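Long-range contacts in aminoglycoside phosphotransferase (Alicyclobacillus acidocaldarius subsp. acidocaldarius, PDB 4PDY), which probably transfers a phosphoryl group to a small-molecule substrate, as a member of the aminoglycoside phosphotransferase family with its protein-kinase-like fold: residues S29-A34 against V89-N94; S60-A65 against D102-V107; C67-Q72 against S140-W145. All blocks are in the same frame, centred on the assembly; numbering follows the deposited sequence. Where two conformers were deposited one is given.

Overall arrangement
From the N terminus, the chain leaves helix 25-28 through the loop 29-34. Contact 1 sets this loop against 89-94, closing a span that holds three strands of the N-terminal sheet and helix 64-79. Contact 2 joins the end of strand 54-60 and the turn into that helix to strand 103-109. Contact 3 then ties the helix to the loop between helices 121-137 and 154-173. No contact nests in another; along the chain every pair crosses. Contacts 1 and 2 touch where Y31 packs on V107. Contacts 2 and 3 meet through I62, against C67 and M70. Contacts 1 and 3 stay about 6 Å apart at their nearest atoms.

Contact 1: residues S29-A34 against V89-N94; sequences SKYDLA and VTTSSN
Y31 and T91 form the tight part of this contact. The methyl CG2 of T91 sits over one face of the Y31 ring, 4.0 Å from the ring centroid, in a CH-pi contact. T91 OG1 takes the place between the backbone N and carbonyl carbon (chi1 70°), which leaves CG2 for the ring. OG1 itself bonds to the hydroxyl of S93 and to the backbone N of A95. At the ring edge, in plane, lies V89 O, 3.5 Å from Y31 CE2. Water 1 ties the phenol end to the same carbonyl: it accepts from Y31 OH and donates to V89 O. V107 packs against the ring as well. Near the sheet, L33 and V89 meet tip to tip, L33 CD2 lying 4.1 Å from V89 CG1, and both also touch Y55.

Residues T91 to N94 make a type I beta turn, closed by N94 N to T91 O. The turn belongs to the connection between strands 88-89 and 98-100 of the N-terminal sheet, and the loop 29-34 leads into strand 35-41 of that sheet. The backbone N of S92 donates to K30 O at 2.8 Å. This bond is nearly straight (171°).

The other side is looser and more exposed. D32 OD2 merely touches S92 CB, at 3.4 Å, a van der Waals contact. Water 2 links D32 N to T90 O. The side chain of K30 leads away, and its NZ bonds to A26 O.

Contact 2: residues S60-A65 against D102-V107; sequences SSIAPA and DFTYYV
S60 and T104 form an antiparallel, hydrogen-bonded pair with CA atoms 5.1 Å apart. S60 N donates to T104 O, and T104 N donates to S60 O, both at 2.9 Å. The first bond is the more bent, with an N-H...O angle of 142°. The pair joins strands 54-60 and 103-109 of the antiparallel sheet in the N-terminal part of this kinase-like fold. Beyond S60 the chain turns off toward helix 64-79, with A63 at the N-cap position.

S60 shapes that turn. Its OG is anti to the backbone N (chi1 -180°). S60 OG accepts from I62 N at 3.0 Å, which makes an ST turn. S60 CB rests 4.1 Å from Y106 CE2. The Y106 hydroxyl bonds to E245, while the methyl end of I62 lies obliquely against the same ring.

F103 turns its ring edge to the first segment, with S60 O in the ring plane. R59 makes a cation-pi contact with this ring. Water 3 links the S61 hydroxyl to D102 O, on a side where both residues are exposed.

T104 ties the strand to the turn. Its OG1 is anti to its own carbonyl carbon (chi1 -60°), which turns the hydroxyl toward the carbonyl of I62. The P64 ring runs obliquely past T104, with P64 CD 3.9 Å from T104 OG1. R99 NH1 also bonds to this hydroxyl. T104 OG1 donates to I62 O at 2.7 Å, nearly along the C=O axis.

Contact 3: residues C67-Q72 against S140-W145; sequences CRIMVQ and SFRTDW. With SCN (thiocyanate ion), chain H.
I69, on helix 64-79, reaches into the corner formed by R142 and W145. These two residues start and end a type I beta turn, R142 to W145, closed by W145 N to R142 O. The turn lies in the loop between helices 121-137 and 154-173. The contact therefore joins the helix of the N-terminal part of the kinase-like fold to a connection between two later helices.

From the helix, the CB of I69 points toward the loop and splits into two branches. CG2 is the short one. I69 CG2 lies against the six-membered part of the indole, 3.7 Å from W145 CZ2. CG1 is anti to the backbone N (chi1 -165°) and carries the long branch outward. I69 CG1 passes 4.4 Å from F141 CE2 and also lies near R142 NH1. The chain stays extended at chi2 (177°), which places CD1 at the far end, in the corner of two flat groups. Against one flank, I69 CD1 sits over the five-membered ring of W145, 3.5 Å from its centroid and only 14° off the normal, a CH-pi contact. Against an adjacent flank lies a face of the R142 guanidinium, with I69 CD1 3.5 Å from R142 NH1. The arginine chain is bent at chi2 and chi3, which folds it back over the methyl. R142 CG in turn lies over one face of the F141 ring.

One helical turn on, Q72 meets F141, with Q72 O 3.8 Å from F141 CZ. The amide end of Q72 leads away.

The W221 ring meets that of W145, the two planes nearly parallel, and H66 meets the indole as well. A thiocyanate ion, probably from the crystallisation liquor, lies at the indole edge in the ring plane. The thiocyanate N accepts a hydrogen bond from W145 NE1 at 3.3 Å.

Contact 1: residues S29-A34 against V89-N94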
# COMPACT_ATOMS: atom_id res chain seq x y z
N SER A 29 2.73 14.37 28.16
CA SER A 29 3.61 15.16 29.00
C SER A 29 5.11 14.87 28.90
O SER A 29 5.92 15.59 29.44
CB SER A 29 3.14 15.05 30.45
OG SER A 29 1.93 15.77 30.62
N LYS A 30 5.48 13.81 28.16
CA LYS A 30 6.90 13.57 27.87
C LYS A 30 7.44 14.51 26.80
O LYS A 30 8.64 14.71 26.71
CB LYS A 30 7.13 12.12 27.41
CG LYS A 30 6.74 11.07 28.44
CD LYS A 30 7.47 11.28 29.75
CE LYS A 30 7.07 10.28 30.83
NZ LYS A 30 5.65 10.51 31.26
N TYR A 31 6.54 15.12 26.02
CA TYR A 31 6.94 16.06 24.98
C TYR A 31 6.94 17.47 25.55
O TYR A 31 6.49 17.71 26.69
CB TYR A 31 5.99 15.94 23.78
CG TYR A 31 6.10 14.59 23.10
CD1 TYR A 31 5.40 13.49 23.55
CD2 TYR A 31 6.94 14.42 22.01
CE1 TYR A 31 5.55 12.24 22.93
CE2 TYR A 31 7.11 13.19 21.40
CZ TYR A 31 6.38 12.11 21.85
OH TYR A 31 6.51 10.86 21.28
N ASP A 32 7.47 18.41 24.77
CA ASP A 32 7.44 19.83 25.13
C ASP A 32 6.53 20.68 24.23
O ASP A 32 6.88 21.78 23.79
CB ASP A 32 8.85 20.41 25.13
CG ASP A 32 9.71 19.86 26.25
OD1 ASP A 32 9.19 19.67 27.39
OD2 ASP A 32 10.93 19.67 26.01
N LEU A 33 5.33 20.20 23.98
CA LEU A 33 4.47 20.79 22.97
C LEU A 33 3.32 21.66 23.51
O LEU A 33 2.54 22.22 22.73
CB LEU A 33 3.90 19.69 22.09
CG LEU A 33 4.95 18.90 21.33
CD1 LEU A 33 4.26 17.75 20.61
CD2 LEU A 33 5.73 19.77 20.35
N ALA A 34 3.20 21.73 24.82
CA ALA A 34 2.22 22.61 25.44
C ALA A 34 0.82 22.37 24.89
O ALA A 34 0.10 23.29 24.48
CB ALA A 34 2.62 24.09 25.31
N VAL A 89 8.70 14.34 15.91
CA VAL A 89 8.97 15.21 17.05
C VAL A 89 9.52 14.34 18.16
O VAL A 89 8.99 13.27 18.44
CB VAL A 89 7.70 15.95 17.51
CG1 VAL A 89 8.02 16.79 18.73
CG2 VAL A 89 7.19 16.78 16.34
N THR A 90 10.58 14.79 18.81
CA THR A 90 11.19 14.02 19.88
C THR A 90 10.70 14.48 21.24
O THR A 90 10.19 15.58 21.38
CB THR A 90 12.72 14.11 19.86
OG1 THR A 90 13.14 15.45 19.99
CG2 THR A 90 13.28 13.51 18.55
N THR A 91 10.85 13.63 22.24
CA THR A 91 10.45 13.93 23.59
C THR A 91 11.43 14.93 24.23
O THR A 91 12.46 15.30 23.64
CB THR A 91 10.42 12.66 24.45
OG1 THR A 91 11.77 12.21 24.66
CG2 THR A 91 9.56 11.55 23.82
N SER A 92 11.12 15.33 25.45
CA SER A 92 12.00 16.21 26.20
C SER A 92 13.37 15.59 26.47
O SER A 92 14.33 16.31 26.73
CB SER A 92 11.35 16.62 27.52
OG SER A 92 11.15 15.48 28.32
N SER A 93 13.45 14.26 26.45
CA SER A 93 14.73 13.56 26.56
C SER A 93 15.37 13.18 25.21
O SER A 93 16.31 12.39 25.17
CB SER A 93 14.55 12.30 27.39
OG SER A 93 13.84 11.33 26.66
N ASN A 94 14.86 13.74 24.12
CA ASN A 94 15.40 13.48 22.78
C ASN A 94 15.05 12.11 22.19
O ASN A 94 15.63 11.72 21.19
CB ASN A 94 16.91 13.68 22.72
CG ASN A 94 17.39 13.98 21.32
OD1 ASN A 94 16.71 14.69 20.57
ND2 ASN A 94 18.54 13.45 20.96
O HOH W 1 7.75 10.92 18.80
O HOH W 2 9.12 17.81 22.51

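Contact 2: residues S60-A65 against D102-V107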
# COMPACT_ATOMS: atom_id res chain seq x y z
N SER A 60 1.10 2.79 18.36
CA SER A 60 1.56 1.71 17.51
C SER A 60 1.92 0.49 18.35
O SER A 60 2.11 0.59 19.57
CB SER A 60 2.76 2.18 16.68
OG SER A 60 3.25 1.15 15.81
N SER A 61 1.98 -0.67 17.71
CA SER A 61 2.52 -1.86 18.33
C SER A 61 3.91 -2.21 17.78
O SER A 61 4.45 -3.25 18.14
CB SER A 61 1.53 -3.02 18.21
OG SER A 61 0.45 -2.82 19.13
N ILE A 62 4.52 -1.34 16.98
CA ILE A 62 5.88 -1.62 16.52
C ILE A 62 6.85 -1.63 17.68
O ILE A 62 6.68 -0.95 18.69
CB ILE A 62 6.41 -0.67 15.42
CG1 ILE A 62 6.59 0.77 15.91
CG2 ILE A 62 5.53 -0.73 14.18
CD1 ILE A 62 7.26 1.64 14.86
N ALA A 63 7.88 -2.45 17.56
CA ALA A 63 8.93 -2.48 18.56
C ALA A 63 9.73 -1.18 18.58
O ALA A 63 9.92 -0.55 17.54
CB ALA A 63 9.85 -3.65 18.28
N PRO A 64 10.24 -0.79 19.76
CA PRO A 64 11.07 0.41 19.80
C PRO A 64 12.25 0.37 18.83
O PRO A 64 12.55 1.38 18.20
CB PRO A 64 11.52 0.48 21.26
CG PRO A 64 10.40 -0.14 22.01
CD PRO A 64 9.86 -1.23 21.12
N ALA A 65 12.90 -0.79 18.72
CA ALA A 65 14.03 -0.92 17.79
C ALA A 65 13.61 -0.63 16.34
O ALA A 65 14.36 -0.04 15.56
CB ALA A 65 14.64 -2.30 17.88
N ASP A 102 2.63 -1.15 26.96
CA ASP A 102 2.79 -2.07 25.83
C ASP A 102 2.55 -1.47 24.47
O ASP A 102 2.46 -2.20 23.50
CB ASP A 102 1.92 -3.33 26.00
CG ASP A 102 2.44 -4.50 25.17
OD1 ASP A 102 3.67 -4.72 25.25
OD2 ASP A 102 1.64 -5.13 24.41
N PHE A 103 2.48 -0.15 24.39
CA PHE A 103 2.40 0.55 23.10
C PHE A 103 3.61 1.44 22.87
O PHE A 103 4.21 1.94 23.82
CB PHE A 103 1.15 1.43 23.03
CG PHE A 103 -0.15 0.68 23.00
CD1 PHE A 103 -0.48 -0.13 21.92
CD2 PHE A 103 -1.05 0.77 24.05
CE1 PHE A 103 -1.69 -0.81 21.89
CE2 PHE A 103 -2.26 0.12 24.02
CZ PHE A 103 -2.58 -0.68 22.95
N THR A 104 3.94 1.64 21.60
CA THR A 104 4.97 2.57 21.19
C THR A 104 4.25 3.77 20.58
O THR A 104 3.54 3.64 19.60
CB THR A 104 5.92 1.93 20.14
OG1 THR A 104 6.53 0.77 20.72
CG2 THR A 104 6.98 2.91 19.65
N TYR A 105 4.41 4.94 21.19
CA TYR A 105 3.82 6.17 20.69
C TYR A 105 4.86 7.00 19.98
O TYR A 105 5.97 7.16 20.49
CB TYR A 105 3.26 6.97 21.87
CG TYR A 105 2.13 6.28 22.60
CD1 TYR A 105 0.81 6.40 22.16
CD2 TYR A 105 2.38 5.48 23.71
CE1 TYR A 105 -0.22 5.78 22.82
CE2 TYR A 105 1.34 4.83 24.36
CZ TYR A 105 0.05 4.96 23.90
OH TYR A 105 -0.99 4.37 24.58
N TYR A 106 4.48 7.57 18.85
CA TYR A 106 5.35 8.55 18.20
C TYR A 106 4.52 9.65 17.59
O TYR A 106 3.35 9.45 17.29
CB TYR A 106 6.30 7.88 17.17
CG TYR A 106 5.62 7.23 16.00
CD1 TYR A 106 5.32 7.95 14.86
CD2 TYR A 106 5.34 5.87 16.00
CE1 TYR A 106 4.68 7.38 13.78
CE2 TYR A 106 4.70 5.28 14.92
CZ TYR A 106 4.39 6.04 13.80
OH TYR A 106 3.76 5.48 12.69
N VAL A 107 5.15 10.82 17.46
CA VAL A 107 4.46 12.05 17.13
C VAL A 107 5.16 12.67 15.93
O VAL A 107 6.39 12.70 15.85
CB VAL A 107 4.52 13.02 18.34
CG1 VAL A 107 3.89 14.35 18.00
CG2 VAL A 107 3.85 12.42 19.58
O HOH W 3 1.16 -3.51 21.55

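Contact 3: residues C67-Q72 against S140-W145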
# COMPACT_ATOMS: atom_id res chain seq x y z
N CYS A 67 11.00 1.29 15.52
CA CYS A 67 10.77 2.73 15.43
C CYS A 67 12.08 3.49 15.17
O CYS A 67 12.12 4.41 14.36
CB CYS A 67 10.06 3.25 16.69
SG CYS A 67 9.44 4.93 16.57
N ARG A 68 13.14 3.09 15.85
CA ARG A 68 14.44 3.71 15.65
C ARG A 68 14.98 3.58 14.23
O ARG A 68 15.42 4.59 13.65
CB ARG A 68 15.46 3.23 16.68
CG ARG A 68 15.11 3.72 18.08
CD ARG A 68 16.19 3.35 19.06
NE ARG A 68 15.83 3.80 20.40
CZ ARG A 68 16.05 5.01 20.90
NH1 ARG A 68 16.65 5.96 20.18
NH2 ARG A 68 15.66 5.28 22.13
N ILE A 69 14.97 2.37 13.66
CA ILE A 69 15.44 2.24 12.28
C ILE A 69 14.55 2.99 11.29
O ILE A 69 15.03 3.53 10.29
CB ILE A 69 15.69 0.78 11.86
CG1 ILE A 69 16.52 0.77 10.56
CG2 ILE A 69 14.40 0.02 11.69
CD1 ILE A 69 16.90 -0.61 10.07
N MSE A 70 13.25 3.03 11.58
CA MSE A 70 12.32 3.75 10.73
C MSE A 70 12.69 5.24 10.68
O MSE A 70 12.77 5.84 9.60
CB MSE A 70 10.90 3.52 11.26
CG MSE A 70 9.83 4.10 10.36
SE MSE A 70 8.06 3.79 11.15
CE MSE A 70 8.27 4.91 12.74
N VAL A 71 12.93 5.83 11.85
CA VAL A 71 13.39 7.23 11.92
C VAL A 71 14.72 7.41 11.20
O VAL A 71 14.88 8.32 10.39
CB VAL A 71 13.53 7.71 13.38
CG1 VAL A 71 14.31 9.03 13.45
CG2 VAL A 71 12.17 7.87 14.03
N GLN A 72 15.67 6.52 11.46
CA GLN A 72 16.98 6.61 10.79
C GLN A 72 16.89 6.50 9.27
O GLN A 72 17.63 7.17 8.56
CB GLN A 72 17.98 5.58 11.32
CG GLN A 72 18.47 5.84 12.73
CD GLN A 72 19.17 7.18 12.88
OE1 GLN A 72 20.15 7.47 12.20
NE2 GLN A 72 18.65 7.99 13.78
N SER A 140 20.58 1.34 -0.99
CA SER A 140 21.74 0.92 -0.22
C SER A 140 21.62 1.12 1.30
O SER A 140 22.58 0.81 2.01
CB SER A 140 23.03 1.61 -0.72
OG SER A 140 23.31 1.27 -2.07
N PHE A 141 20.47 1.60 1.81
CA PHE A 141 20.34 1.86 3.24
C PHE A 141 19.80 0.61 3.94
O PHE A 141 18.68 0.18 3.66
CB PHE A 141 19.38 3.02 3.53
CG PHE A 141 19.23 3.31 5.01
CD1 PHE A 141 20.25 3.93 5.70
CD2 PHE A 141 18.15 2.84 5.73
CE1 PHE A 141 20.16 4.14 7.07
CE2 PHE A 141 18.05 3.03 7.10
CZ PHE A 141 19.06 3.70 7.77
N ARG A 142 20.61 0.04 4.82
CA ARG A 142 20.22 -1.12 5.63
C ARG A 142 19.45 -2.15 4.83
O ARG A 142 18.39 -2.64 5.20
CB ARG A 142 19.42 -0.68 6.85
CG ARG A 142 20.18 0.26 7.80
CD ARG A 142 21.31 -0.43 8.55
NE ARG A 142 20.83 -1.59 9.32
CZ ARG A 142 20.32 -1.53 10.56
NH1 ARG A 142 20.21 -0.39 11.23
NH2 ARG A 142 19.93 -2.64 11.17
N THR A 143 20.08 -2.55 3.73
CA THR A 143 19.45 -3.41 2.74
C THR A 143 19.05 -4.79 3.27
O THR A 143 18.03 -5.34 2.83
CB THR A 143 20.37 -3.59 1.51
OG1 THR A 143 20.62 -2.32 0.92
CG2 THR A 143 19.72 -4.48 0.45
N ASP A 144 19.82 -5.33 4.21
CA ASP A 144 19.53 -6.65 4.76
C ASP A 144 18.63 -6.60 6.01
O ASP A 144 18.48 -7.60 6.69
CB ASP A 144 20.84 -7.37 5.08
CG ASP A 144 21.65 -7.68 3.83
OD1 ASP A 144 21.07 -7.72 2.72
OD2 ASP A 144 22.88 -7.89 3.96
N TRP A 145 18.06 -5.44 6.32
CA TRP A 145 17.12 -5.35 7.44
C TRP A 145 15.73 -5.92 7.09
O TRP A 145 15.10 -5.55 6.07
CB TRP A 145 16.95 -3.91 7.90
CG TRP A 145 16.03 -3.81 9.07
CD1 TRP A 145 16.34 -4.05 10.37
CD2 TRP A 145 14.65 -3.45 9.04
NE1 TRP A 145 15.24 -3.85 11.16
CE2 TRP A 145 14.18 -3.50 10.37
CE3 TRP A 145 13.77 -3.07 8.02
CZ2 TRP A 145 12.87 -3.15 10.72
CZ3 TRP A 145 12.45 -2.75 8.38
CH2 TRP A 145 12.02 -2.80 9.70
S SCN H . 12.11 -4.91 15.15
C SCN H . 13.37 -4.26 14.68
N SCN H . 14.33 -3.76 14.31